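Local coordinates for protein Dye type peroxidase A (Streptomyces lividans 1326, PDB 6GZW) that probably uses its haem and hydrogen peroxide to oxidise dyes and other substrates, as in other dye-decolourising peroxidases, at residues R331-V334 / P335-K339. Sequence-based numbering, arbitrary orientation.
Sequences RGFV and PVQRK. With HEM (protoporphyrin IX containing Fe), chain C.
One face of the Phe333 ring carries Gln337, one helical turn on: CB stands 4.0 Å from the ring centroid, 21° off the normal, in a CH-pi contact offset toward the rim. CG of Gln337 lies 3.7 Å from Phe333 CZ, and the amide plane runs within 11° of the ring plane. Phe333 CD1 meets the haem vinyl carbon CBC obliquely at 3.5 Å. Phe333 and Gln337 both leave the backbone with CG anti to N (chi1 178° for Phe333), which lays them alongside each other; a bend at chi2 of Gln337 then brings OE1 within 3.6 Å of haem CMC. Val336 CG1 lies 3.8 Å from haem CAC. Backbone hydrogen bonds from Gln337 N to Phe333 O (2.8 Å) and from Arg338 N to Val334 O (2.9 Å) close the first turn of helix 333-343, with Gly332 at the N-cap. The ring also packs on Phe322 and Cys324 of strand 316-326 and on Val222 of strand 219-228. An alanine in place of Phe333 removes the ring, and the haem vinyl and Gln337 methylenes would probably lose their shared aromatic neighbour, leaving a gap against these strands. The helix start thus offers one vinyl and the neighbouring methyl a largely apolar wall, with the glutamine amide oxygen a polar group at CMC.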
loop_
_atom_site.group_PDB
_atom_site.type_symbol
_atom_site.label_atom_id
_atom_site.label_comp_id
_atom_site.label_asym_id
_atom_site.label_seq_id
_atom_site.Cartn_x
_atom_site.Cartn_y
_atom_site.Cartn_z
ATOM N N ARG A 331 2.973 -2.527 -32.546
ATOM C CA ARG A 331 3.289 -1.110 -32.774
ATOM C C ARG A 331 3.436 -0.311 -31.470
ATOM O O ARG A 331 3.226 0.906 -31.455
ATOM C CB ARG A 331 2.206 -0.450 -33.649
ATOM C CG ARG A 331 2.048 -1.099 -35.021
ATOM C CD ARG A 331 1.317 -0.211 -36.035
ATOM N NE ARG A 331 -0.077 0.107 -35.712
ATOM C CZ ARG A 331 -1.130 -0.714 -35.837
ATOM N NH1 ARG A 331 -1.006 -1.981 -36.240
ATOM N NH2 ARG A 331 -2.340 -0.253 -35.521
ATOM N N GLY A 332 3.790 -0.996 -30.379
ATOM C CA GLY A 332 3.952 -0.330 -29.080
ATOM C C GLY A 332 5.010 -1.050 -28.281
ATOM O O GLY A 332 6.189 -1.019 -28.611
ATOM N N PHE A 333 4.577 -1.738 -27.226
ATOM C CA PHE A 333 5.489 -2.440 -26.318
ATOM C C PHE A 333 6.531 -3.313 -26.996
ATOM O O PHE A 333 7.713 -3.234 -26.663
ATOM C CB PHE A 333 4.706 -3.279 -25.303
ATOM C CG PHE A 333 5.588 -4.068 -24.369
ATOM C CD1 PHE A 333 6.130 -3.448 -23.253
ATOM C CD2 PHE A 333 5.925 -5.384 -24.618
ATOM C CE1 PHE A 333 6.967 -4.163 -22.393
ATOM C CE2 PHE A 333 6.784 -6.091 -23.790
ATOM C CZ PHE A 333 7.297 -5.477 -22.663
ATOM N N VAL A 334 6.105 -4.128 -27.971
ATOM C CA VAL A 334 6.971 -5.186 -28.477
ATOM C C VAL A 334 8.251 -4.640 -29.154
ATOM O O VAL A 334 9.344 -4.986 -28.735
ATOM C CB VAL A 334 6.202 -6.194 -29.347
ATOM C CG1 VAL A 334 7.160 -7.196 -30.000
ATOM C CG2 VAL A 334 5.197 -6.925 -28.474
ATOM N N PRO A 335 8.103 -3.786 -30.173
ATOM C CA PRO A 335 9.335 -3.262 -30.817
ATOM C C PRO A 335 10.213 -2.398 -29.914
ATOM O O PRO A 335 11.433 -2.439 -30.031
ATOM C CB PRO A 335 8.806 -2.472 -32.021
ATOM C CG PRO A 335 7.377 -2.179 -31.703
ATOM C CD PRO A 335 6.889 -3.336 -30.866
ATOM N N VAL A 336 9.615 -1.673 -28.976
ATOM C CA VAL A 336 10.385 -0.850 -28.058
ATOM C C VAL A 336 11.155 -1.782 -27.124
ATOM O O VAL A 336 12.359 -1.616 -26.947
ATOM C CB VAL A 336 9.504 0.155 -27.296
ATOM C CG1 VAL A 336 10.324 0.911 -26.268
ATOM C CG2 VAL A 336 8.830 1.126 -28.268
ATOM N N GLN A 337 10.486 -2.765 -26.526
ATOM C CA GLN A 337 11.197 -3.709 -25.660
ATOM C C GLN A 337 12.283 -4.509 -26.385
ATOM O O GLN A 337 13.336 -4.778 -25.795
ATOM C CB GLN A 337 10.221 -4.635 -24.888
ATOM C CG GLN A 337 10.852 -5.535 -23.824
ATOM C CD GLN A 337 11.648 -4.785 -22.749
ATOM O OE1 GLN A 337 11.425 -3.597 -22.506
ATOM N NE2 GLN A 337 12.570 -5.485 -22.094
ATOM N N ARG A 338 12.064 -4.848 -27.664
ATOM C CA ARG A 338 13.130 -5.522 -28.442
ATOM C C ARG A 338 14.371 -4.652 -28.447
ATOM O O ARG A 338 15.482 -5.151 -28.283
ATOM C CB ARG A 338 12.695 -5.779 -29.870
ATOM C CG ARG A 338 11.771 -6.960 -30.047
ATOM C CD ARG A 338 11.641 -7.262 -31.539
ATOM N NE ARG A 338 10.735 -8.372 -31.830
ATOM C CZ ARG A 338 11.012 -9.655 -31.613
ATOM N NH1 ARG A 338 12.164 -10.033 -31.055
ATOM N NH2 ARG A 338 10.119 -10.587 -31.945
ATOM N N LYS A 339 14.162 -3.348 -28.632
ATOM C CA LYS A 339 15.254 -2.383 -28.605
ATOM C C LYS A 339 15.851 -2.203 -27.226
ATOM O O LYS A 339 17.067 -2.070 -27.096
ATOM C CB LYS A 339 14.774 -1.025 -29.054
ATOM C CG LYS A 339 15.885 0.010 -29.111
ATOM C CD LYS A 339 15.518 1.135 -30.038
ATOM C CE LYS A 339 15.598 0.692 -31.483
ATOM N NZ LYS A 339 14.986 1.747 -32.320
HETATM C CHA HEM C . 10.095 7.264 -20.605
HETATM C CHB HEM C . 11.651 5.140 -16.542
HETATM C CHC HEM C . 10.441 0.824 -18.414
HETATM C CHD HEM C . 8.896 2.953 -22.443
HETATM C C1A HEM C . 10.619 7.066 -19.353
HETATM C C2A HEM C . 11.150 8.101 -18.527
HETATM C C3A HEM C . 11.585 7.491 -17.396
HETATM C C4A HEM C . 11.333 6.086 -17.521
HETATM C CMA HEM C . 12.202 8.135 -16.177
HETATM C CAA HEM C . 11.234 9.588 -18.844
HETATM C CBA HEM C . 10.051 10.452 -18.434
HETATM C CGA HEM C . 8.839 10.145 -19.246
HETATM O O1A HEM C . 8.644 10.642 -20.388
HETATM O O2A HEM C . 7.977 9.338 -18.792
HETATM C C1B HEM C . 11.428 3.760 -16.696
HETATM C C2B HEM C . 11.690 2.788 -15.686
HETATM C C3B HEM C . 11.368 1.563 -16.179
HETATM C C4B HEM C . 10.868 1.816 -17.565
HETATM C CMB HEM C . 12.271 3.072 -14.335
HETATM C CAB HEM C . 11.368 0.243 -15.514
HETATM C CBB HEM C . 11.241 0.066 -14.210
HETATM C C1C HEM C . 9.960 1.006 -19.692
HETATM C C2C HEM C . 9.527 -0.040 -20.547
HETATM C C3C HEM C . 9.099 0.572 -21.713
HETATM C C4C HEM C . 9.246 1.994 -21.529
HETATM C CMC HEM C . 9.554 -1.514 -20.284
HETATM C CAC HEM C . 8.605 -0.025 -22.977
HETATM C CBC HEM C . 8.834 -1.263 -23.440
HETATM C C1D HEM C . 9.065 4.319 -22.185
HETATM C C2D HEM C . 8.607 5.311 -23.176
HETATM C C3D HEM C . 8.939 6.517 -22.677
HETATM C C4D HEM C . 9.600 6.233 -21.370
HETATM C CMD HEM C . 7.871 5.037 -24.484
HETATM C CAD HEM C . 8.677 7.858 -23.344
HETATM C CBD HEM C . 9.762 8.220 -24.365
HETATM C CGD HEM C . 9.430 9.509 -25.049
HETATM O O1D HEM C . 9.903 10.601 -24.624
HETATM O O2D HEM C . 8.657 9.490 -26.029
HETATM N NA HEM C . 10.825 5.824 -18.773
HETATM N NB HEM C . 10.972 3.131 -17.787
HETATM N NC HEM C . 9.845 2.208 -20.307
HETATM N ND HEM C . 9.733 4.895 -21.170
HETATM FE FE HEM C . 10.360 4.046 -19.549
HETATM O O HOH W 1 8.545 4.128 -18.755
#